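Local structure of dihydrodipicolinate synthase family protein (Sinorhizobium meliloti, 4DNH) at residues 38-43 and 82-87; 57-62 and 93-98. The protein is of unknown function but has a TIM-barrel fold and is probably an enzyme related to dihydrodipicolinate synthase. All blocks are in the same frame, centred on the assembly; numbering follows the deposited sequence.

Contact 1 (38-43 and 82-87); sequences FAAAHV and MDTAQR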
ATOM      1  N   PHE A  38       7.178  -5.126   2.631  1.00 42.41           N
ATOM      2  CA  PHE A  38       6.432  -5.170   1.381  1.00 42.52           C
ATOM      3  C   PHE A  38       6.107  -3.755   0.954  1.00 45.14           C
ATOM      4  O   PHE A  38       5.776  -2.900   1.784  1.00 47.73           O
ATOM      5  CB  PHE A  38       5.064  -5.808   1.593  1.00 42.89           C
ATOM      6  CG  PHE A  38       5.085  -7.294   1.778  1.00 42.42           C
ATOM      7  CD1 PHE A  38       5.209  -7.845   3.047  1.00 42.19           C
ATOM      8  CD2 PHE A  38       4.893  -8.138   0.699  1.00 39.98           C
ATOM      9  CE1 PHE A  38       5.193  -9.221   3.220  1.00 42.88           C
ATOM     10  CE2 PHE A  38       4.867  -9.510   0.874  1.00 40.93           C
ATOM     11  CZ  PHE A  38       5.023 -10.053   2.132  1.00 41.48           C
ATOM     12  N   ALA A  39       6.136  -3.520  -0.348  1.00 42.44           N
ATOM     13  CA  ALA A  39       5.469  -2.359  -0.882  1.00 39.32           C
ATOM     14  C   ALA A  39       4.114  -2.776  -1.483  1.00 42.72           C
ATOM     15  O   ALA A  39       4.022  -3.752  -2.241  1.00 40.73           O
ATOM     16  CB  ALA A  39       6.350  -1.674  -1.904  1.00 35.92           C
ATOM     17  N   ALA A  40       3.050  -2.066  -1.110  1.00 44.18           N
ATOM     18  CA  ALA A  40       1.759  -2.259  -1.763  1.00 41.22           C
ATOM     19  C   ALA A  40       1.826  -1.495  -3.084  1.00 41.68           C
ATOM     20  O   ALA A  40       1.919  -0.268  -3.084  1.00 44.65           O
ATOM     21  CB  ALA A  40       0.630  -1.747  -0.889  1.00 38.93           C
ATOM     22  N   ALA A  41       1.791  -2.211  -4.206  1.00 36.54           N
ATOM     23  CA  ALA A  41       2.164  -1.605  -5.469  1.00 35.92           C
ATOM     24  C   ALA A  41       0.964  -1.116  -6.274  1.00 37.07           C
ATOM     25  O   ALA A  41      -0.099  -1.752  -6.291  1.00 38.82           O
ATOM     26  CB  ALA A  41       2.992  -2.582  -6.292  1.00 36.72           C
ATOM     27  N   HIS A  42       1.161   0.001  -6.967  1.00 35.92           N
ATOM     28  CA  HIS A  42       0.108   0.658  -7.739  1.00 35.55           C
ATOM     29  C   HIS A  42      -0.060  -0.003  -9.085  1.00 36.20           C
ATOM     30  O   HIS A  42       0.755  -0.850  -9.478  1.00 34.92           O
ATOM     31  CB  HIS A  42       0.448   2.136  -7.917  1.00 34.59           C
ATOM     32  CG  HIS A  42       1.609   2.378  -8.844  1.00 35.44           C
ATOM     33  ND1 HIS A  42       2.884   2.245  -8.451  1.00 37.49           N
ATOM     34  CD2 HIS A  42       1.648   2.740 -10.190  1.00 33.80           C
ATOM     35  CE1 HIS A  42       3.699   2.520  -9.485  1.00 36.32           C
ATOM     36  NE2 HIS A  42       2.940   2.816 -10.547  1.00 34.04           N
ATOM     37  N   VAL A  43      -1.112   0.400  -9.801  1.00 35.55           N
ATOM     38  CA  VAL A  43      -1.417  -0.092 -11.144  1.00 34.66           C
ATOM     39  C   VAL A  43      -1.233   0.987 -12.209  1.00 33.79           C
ATOM     40  O   VAL A  43      -1.685   2.111 -12.032  1.00 36.12           O
ATOM     41  CB  VAL A  43      -2.870  -0.612 -11.222  1.00 35.05           C
ATOM     42  CG1 VAL A  43      -3.245  -0.955 -12.665  1.00 37.19           C
ATOM     43  CG2 VAL A  43      -3.026  -1.837 -10.344  1.00 33.14           C
HETATM   44  N   MSE A  82      -3.686  -4.657  -3.747  1.00 40.06           N
HETATM   45  CA  MSE A  82      -4.052  -4.108  -2.451  1.00 46.33           C
HETATM   46  C   MSE A  82      -4.710  -2.761  -2.609  1.00 47.83           C
HETATM   47  O   MSE A  82      -4.995  -2.305  -3.728  1.00 46.52           O
HETATM   48  CB  MSE A  82      -2.780  -4.058  -1.605  1.00 50.26           C
HETATM   49  CG  MSE A  82      -2.403  -5.470  -1.149  1.00 55.77           C
HETATM   50 SE   MSE A  82      -3.808  -6.103   0.086  1.00 66.88          SE
HETATM   51  CE  MSE A  82      -3.312  -4.929   1.589  1.00 66.13           C
ATOM     52  N   ASP A  83      -4.957  -2.101  -1.485  1.00 48.28           N
ATOM     53  CA  ASP A  83      -5.595  -0.800  -1.509  1.00 46.44           C
ATOM     54  C   ASP A  83      -4.847   0.164  -2.425  1.00 42.20           C
ATOM     55  O   ASP A  83      -5.471   0.951  -3.104  1.00 41.12           O
ATOM     56  CB  ASP A  83      -5.690  -0.220  -0.098  1.00 51.61           C
ATOM     57  CG  ASP A  83      -6.578   0.992  -0.039  1.00 55.07           C
ATOM     58  OD1 ASP A  83      -7.816   0.817  -0.002  1.00 57.83           O
ATOM     59  OD2 ASP A  83      -6.041   2.123  -0.048  1.00 56.25           O
ATOM     60  N   THR A  84      -3.517   0.095  -2.454  1.00 41.95           N
ATOM     61  CA  THR A  84      -2.721   0.961  -3.356  1.00 39.35           C
ATOM     62  C   THR A  84      -2.976   0.663  -4.835  1.00 38.73           C
ATOM     63  O   THR A  84      -2.797   1.530  -5.688  1.00 39.46           O
ATOM     64  CB  THR A  84      -1.202   0.878  -3.076  1.00 37.02           C
ATOM     65  OG1 THR A  84      -0.964   1.115  -1.690  1.00 39.96           O
ATOM     66  CG2 THR A  84      -0.442   1.921  -3.863  1.00 35.23           C
ATOM     67  N   ALA A  85      -3.380  -0.562  -5.151  1.00 38.42           N
ATOM     68  CA  ALA A  85      -3.648  -0.906  -6.556  1.00 36.66           C
ATOM     69  C   ALA A  85      -5.091  -0.564  -6.867  1.00 35.39           C
ATOM     70  O   ALA A  85      -5.623  -0.970  -7.884  1.00 33.83           O
ATOM     71  CB  ALA A  85      -3.356  -2.370  -6.825  1.00 35.14           C
ATOM     72  N   GLN A  86      -5.707   0.177  -5.941  1.00 35.79           N
ATOM     73  CA  GLN A  86      -7.040   0.775  -6.100  1.00 36.47           C
ATOM     74  C   GLN A  86      -8.155  -0.229  -5.978  1.00 38.54           C
ATOM     75  O   GLN A  86      -9.266   0.021  -6.456  1.00 39.54           O
ATOM     76  CB  GLN A  86      -7.161   1.615  -7.382  1.00 36.45           C
ATOM     77  CG  GLN A  86      -6.444   2.952  -7.272  1.00 38.61           C
ATOM     78  CD  GLN A  86      -6.200   3.625  -8.611  1.00 41.15           C
ATOM     79  OE1 GLN A  86      -5.112   3.515  -9.188  1.00 42.23           O
ATOM     80  NE2 GLN A  86      -7.208   4.328  -9.113  1.00 40.87           N
ATOM     81  N   ARG A  87      -7.838  -1.359  -5.333  1.00 39.04           N
ATOM     82  CA  ARG A  87      -8.785  -2.421  -4.999  1.00 39.09           C
ATOM     83  C   ARG A  87     -10.037  -1.840  -4.332  1.00 43.10           C
ATOM     84  O   ARG A  87      -9.936  -0.996  -3.427  1.00 42.50           O
ATOM     85  CB  ARG A  87      -8.107  -3.419  -4.053  1.00 37.49           C
ATOM     86  CG  ARG A  87      -8.877  -4.718  -3.828  1.00 38.27           C
ATOM     87  CD  ARG A  87      -8.701  -5.668  -5.006  1.00 36.86           C
ATOM     88  NE  ARG A  87      -9.261  -6.977  -4.721  1.00 37.57           N
ATOM     89  CZ  ARG A  87      -8.567  -8.031  -4.298  1.00 38.81           C
ATOM     90  NH1 ARG A  87      -9.207  -9.167  -4.059  1.00 38.15           N
ATOM     91  NH2 ARG A  87      -7.242  -7.963  -4.112  1.00 39.38           N
TER
HETATM   92  O   HOH W   1      -1.029  -3.436  -4.299  1.00 36.58           O
HETATM   93  O   HOH W   2      -2.949   2.278  -8.591  1.00 33.83           O
HETATM   94  O   HOH W   3      -3.576   3.853 -11.648  1.00 37.27           O
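Thr84 sets its methyl group against the backbone carbonyl of Ala40, CG2 3.3 Å from Ala40 O, while its OG1 lies over the Ala40 methyl. OG1 is anti to the carbonyl carbon, beside the backbone N (chi1 -52°), which puts both branches close to Ala40 O. The hydroxyl also hydrogen-bonds Tyr323 OH. Replacing Thr84 with an alanine would probably open a gap beside Ala40 and leave the Tyr323 hydroxyl without one of its partners. Farther along, the Ala85 methyl packs on Val43 CG2 at 3.6 Å and on Ala41 O. The site lies where the chain leaves strands 37-40 and 77-80, parallel neighbours in the sheet, at the C-terminal ends of the TIM-barrel strands, where active sites of this fold lie; a glycerol bound near Thr84 is consistent with a pocket there. Waters bridge the segments. One donates to Ala41 O (2.8 Å) and accepts from Met82 N (3.0 Å), a second accepts from Val43 N close to Thr84 O and Gln86 OE1, and a third sits between Val43 O and Gln86 OE1. The His42 ring leads away from the loop, and its ND1 is hydrogen-bonded to Asp280 OD2.

Contact 2 (57-62 and 93-98); sequences PAIDWE and WPEARE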
ATOM      1  N   PRO A  57     -11.792  -0.126 -15.737  1.00 44.82           N
ATOM      2  CA  PRO A  57     -10.370   0.135 -15.944  1.00 44.29           C
ATOM      3  C   PRO A  57      -9.791  -0.578 -17.173  1.00 44.78           C
ATOM      4  O   PRO A  57     -10.363  -1.554 -17.661  1.00 46.13           O
ATOM      5  CB  PRO A  57      -9.749  -0.430 -14.674  1.00 41.95           C
ATOM      6  CG  PRO A  57     -10.605  -1.633 -14.389  1.00 43.24           C
ATOM      7  CD  PRO A  57     -11.999  -1.279 -14.839  1.00 43.60           C
ATOM      8  N   ALA A  58      -8.669  -0.060 -17.665  1.00 41.93           N
ATOM      9  CA  ALA A  58      -7.902  -0.685 -18.732  1.00 40.51           C
ATOM     10  C   ALA A  58      -6.468  -0.581 -18.293  1.00 39.34           C
ATOM     11  O   ALA A  58      -5.984   0.525 -18.026  1.00 41.55           O
ATOM     12  CB  ALA A  58      -8.109   0.043 -20.035  1.00 40.62           C
ATOM     13  N   ILE A  59      -5.797  -1.720 -18.193  1.00 36.52           N
ATOM     14  CA  ILE A  59      -4.500  -1.784 -17.528  1.00 36.14           C
ATOM     15  C   ILE A  59      -3.366  -1.983 -18.527  1.00 38.12           C
ATOM     16  O   ILE A  59      -3.495  -2.717 -19.507  1.00 38.95           O
ATOM     17  CB  ILE A  59      -4.491  -2.903 -16.455  1.00 37.00           C
ATOM     18  CG1 ILE A  59      -5.507  -2.575 -15.346  1.00 37.35           C
ATOM     19  CG2 ILE A  59      -3.094  -3.109 -15.870  1.00 36.19           C
ATOM     20  CD1 ILE A  59      -5.858  -3.734 -14.433  1.00 39.46           C
ATOM     21  N   ASP A  60      -2.256  -1.304 -18.287  1.00 39.37           N
ATOM     22  CA  ASP A  60      -1.051  -1.572 -19.033  1.00 39.06           C
ATOM     23  C   ASP A  60      -0.274  -2.649 -18.280  1.00 39.43           C
ATOM     24  O   ASP A  60       0.431  -2.353 -17.326  1.00 43.67           O
ATOM     25  CB  ASP A  60      -0.238  -0.285 -19.153  1.00 41.46           C
ATOM     26  CG  ASP A  60       1.043  -0.473 -19.924  1.00 46.27           C
ATOM     27  OD1 ASP A  60       1.382  -1.624 -20.270  1.00 48.87           O
ATOM     28  OD2 ASP A  60       1.726   0.530 -20.188  1.00 47.94           O
ATOM     29  N   TRP A  61      -0.410  -3.902 -18.689  1.00 40.19           N
ATOM     30  CA  TRP A  61       0.284  -5.014 -18.005  1.00 40.89           C
ATOM     31  C   TRP A  61       1.788  -4.918 -17.971  1.00 42.32           C
ATOM     32  O   TRP A  61       2.405  -5.147 -16.935  1.00 43.61           O
ATOM     33  CB  TRP A  61      -0.158  -6.333 -18.595  1.00 40.30           C
ATOM     34  CG  TRP A  61      -1.648  -6.482 -18.464  1.00 40.41           C
ATOM     35  CD1 TRP A  61      -2.603  -6.404 -19.469  1.00 41.72           C
ATOM     36  CD2 TRP A  61      -2.408  -6.688 -17.225  1.00 38.82           C
ATOM     37  NE1 TRP A  61      -3.865  -6.588 -18.957  1.00 41.89           N
ATOM     38  CE2 TRP A  61      -3.815  -6.749 -17.614  1.00 39.14           C
ATOM     39  CE3 TRP A  61      -2.068  -6.847 -15.884  1.00 39.03           C
ATOM     40  CZ2 TRP A  61      -4.822  -6.946 -16.690  1.00 39.26           C
ATOM     41  CZ3 TRP A  61      -3.092  -7.049 -14.959  1.00 40.46           C
ATOM     42  CH2 TRP A  61      -4.442  -7.088 -15.353  1.00 40.42           C
ATOM     43  N   GLU A  62       2.390  -4.571 -19.103  1.00 42.26           N
ATOM     44  CA  GLU A  62       3.832  -4.474 -19.219  1.00 41.70           C
ATOM     45  C   GLU A  62       4.358  -3.450 -18.220  1.00 40.83           C
ATOM     46  O   GLU A  62       5.251  -3.748 -17.423  1.00 39.53           O
ATOM     47  CB  GLU A  62       4.222  -4.121 -20.661  1.00 43.80           C
ATOM     48  CG  GLU A  62       5.707  -4.250 -20.967  1.00 48.31           C
ATOM     49  CD  GLU A  62       6.473  -2.924 -20.937  1.00 54.67           C
ATOM     50  OE1 GLU A  62       5.979  -1.922 -20.372  1.00 51.66           O
ATOM     51  OE2 GLU A  62       7.601  -2.884 -21.493  1.00 62.57           O
ATOM     52  N   TRP A  93     -12.731  -7.096  -8.884  1.00 47.43           N
ATOM     53  CA  TRP A  93     -12.194  -8.424  -8.647  1.00 45.55           C
ATOM     54  C   TRP A  93     -11.640  -9.071  -9.903  1.00 45.24           C
ATOM     55  O   TRP A  93     -10.537  -9.589  -9.871  1.00 43.39           O
ATOM     56  CB  TRP A  93     -13.230  -9.296  -7.947  1.00 45.44           C
ATOM     57  CG  TRP A  93     -12.887 -10.768  -7.894  1.00 47.58           C
ATOM     58  CD1 TRP A  93     -13.689 -11.829  -8.282  1.00 48.77           C
ATOM     59  CD2 TRP A  93     -11.639 -11.395  -7.410  1.00 46.83           C
ATOM     60  NE1 TRP A  93     -13.052 -13.024  -8.090  1.00 48.53           N
ATOM     61  CE2 TRP A  93     -11.822 -12.840  -7.575  1.00 47.30           C
ATOM     62  CE3 TRP A  93     -10.435 -10.919  -6.892  1.00 45.62           C
ATOM     63  CZ2 TRP A  93     -10.835 -13.755  -7.224  1.00 46.64           C
ATOM     64  CZ3 TRP A  93      -9.444 -11.849  -6.551  1.00 45.48           C
ATOM     65  CH2 TRP A  93      -9.644 -13.235  -6.712  1.00 46.66           C
ATOM     66  N   PRO A  94     -12.374  -9.031 -11.036  1.00 48.03           N
ATOM     67  CA  PRO A  94     -11.818  -9.673 -12.247  1.00 47.02           C
ATOM     68  C   PRO A  94     -10.408  -9.193 -12.629  1.00 46.82           C
ATOM     69  O   PRO A  94      -9.523 -10.005 -12.924  1.00 47.36           O
ATOM     70  CB  PRO A  94     -12.835  -9.292 -13.335  1.00 44.31           C
ATOM     71  CG  PRO A  94     -14.124  -9.197 -12.587  1.00 45.11           C
ATOM     72  CD  PRO A  94     -13.755  -8.551 -11.273  1.00 46.82           C
ATOM     73  N   GLU A  95     -10.215  -7.882 -12.611  1.00 46.90           N
ATOM     74  CA  GLU A  95      -8.928  -7.278 -12.903  1.00 46.05           C
ATOM     75  C   GLU A  95      -7.902  -7.552 -11.797  1.00 44.42           C
ATOM     76  O   GLU A  95      -6.721  -7.699 -12.079  1.00 43.73           O
ATOM     77  CB  GLU A  95      -9.094  -5.777 -13.085  1.00 46.16           C
ATOM     78  CG  GLU A  95      -9.917  -5.388 -14.300  1.00 49.24           C
ATOM     79  CD  GLU A  95     -11.422  -5.527 -14.094  1.00 53.94           C
ATOM     80  OE1 GLU A  95     -11.940  -5.279 -12.972  1.00 50.26           O
ATOM     81  OE2 GLU A  95     -12.096  -5.881 -15.083  1.00 61.61           O
ATOM     82  N   ALA A  96      -8.368  -7.619 -10.551  1.00 43.60           N
ATOM     83  CA  ALA A  96      -7.527  -7.950  -9.405  1.00 40.25           C
ATOM     84  C   ALA A  96      -7.012  -9.395  -9.483  1.00 40.36           C
ATOM     85  O   ALA A  96      -5.831  -9.647  -9.257  1.00 39.02           O
ATOM     86  CB  ALA A  96      -8.269  -7.706  -8.096  1.00 36.97           C
ATOM     87  N   ARG A  97      -7.912 -10.323  -9.798  1.00 40.93           N
ATOM     88  CA  ARG A  97      -7.583 -11.727 -10.027  1.00 40.42           C
ATOM     89  C   ARG A  97      -6.556 -11.861 -11.168  1.00 41.22           C
ATOM     90  O   ARG A  97      -5.574 -12.597 -11.055  1.00 41.67           O
ATOM     91  CB  ARG A  97      -8.863 -12.495 -10.351  1.00 40.90           C
ATOM     92  CG  ARG A  97      -8.696 -14.000 -10.447  1.00 43.31           C
ATOM     93  CD  ARG A  97      -9.852 -14.646 -11.191  1.00 47.42           C
ATOM     94  NE  ARG A  97      -9.695 -16.099 -11.228  1.00 55.96           N
ATOM     95  CZ  ARG A  97     -10.589 -16.979 -10.775  1.00 61.90           C
ATOM     96  NH1 ARG A  97     -11.746 -16.568 -10.260  1.00 63.07           N
ATOM     97  NH2 ARG A  97     -10.326 -18.279 -10.850  1.00 62.38           N
ATOM     98  N   GLU A  98      -6.753 -11.114 -12.249  1.00 41.33           N
ATOM     99  CA  GLU A  98      -5.827 -11.183 -13.371  1.00 43.21           C
ATOM    100  C   GLU A  98      -4.458 -10.632 -12.983  1.00 42.38           C
ATOM    101  O   GLU A  98      -3.436 -11.198 -13.347  1.00 41.97           O
ATOM    102  CB  GLU A  98      -6.413 -10.486 -14.597  1.00 47.60           C
ATOM    103  CG  GLU A  98      -5.546 -10.480 -15.845  1.00 55.49           C
ATOM    104  CD  GLU A  98      -5.361 -11.847 -16.495  1.00 65.95           C
ATOM    105  OE1 GLU A  98      -5.659 -12.896 -15.864  1.00 64.46           O
ATOM    106  OE2 GLU A  98      -4.896 -11.866 -17.662  1.00 70.88           O
TER
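Trp61 meets Glu98 with the outer corner of its benzene ring, CH2 lying 3.6 Å from Glu98 CG and CZ2 almost as near. The two side chains cross at about a right angle. CG, and at longer range CB, makes the contact, coming obliquely to the ring, and the carboxylate plane is 86° from the indole plane. Glu98 reaches this position with CG anti to its backbone N (chi1 180°) and then bends at chi2, which carries the carboxylate on to Arg101 and Arg102. Both arginines form salt bridges to OE2, and Arg102 also makes a cation-pi contact with Trp61, tying the indole and the acid into one cluster. At the ring edge, near its plane, Glu95 O lies 4.0 Å from Trp61 CH2. One indole face carries a neighbour from its own segment: Ile59 CG2 sits 3.8 Å above the plane, toward the rim.

Glu95 takes the other half of the contact. Ile59 CD1 comes up to its CB at 4.1 Å, while the Pro57 ring crosses the glutamate at about a right angle, Pro57 CG to Glu95 CG 3.8 Å. Carbon-to-carbon contacts thus predominate, as the methylene parts of two acids on one helix face meet a proline, an isoleucine and a tryptophan.

The contact lies toward the surface, its centre about 17 Å from the centre of the chain. It joins the start of helix 61-73, with the residues leading into it, to the first turns of helix 93-108. These two helices follow barrel strands 37-40 and 77-80, and the second one also packs on helix 132-148 through Trp93 and Arg97.

Overall arrangement
Contact 1 and contact 2 have their centres 12 Å apart and join the same two neighbouring beta-alpha units of the barrel at different depths. Their segments alternate along the chain: 38-43, 57-62, 82-87, 93-98. Contact 1 is buried near the centre, where the chain leaves the adjacent strands 37-40 and 77-80; contact 2 lies farther out, between the starts of the helices that follow, 61-73 and 93-108. They touch directly, with Val43 packing on Ile59 and Arg87 on Trp93 and Ala96. Packing thus passes from the strand ends to the helical layer, through Val43 and Ile59.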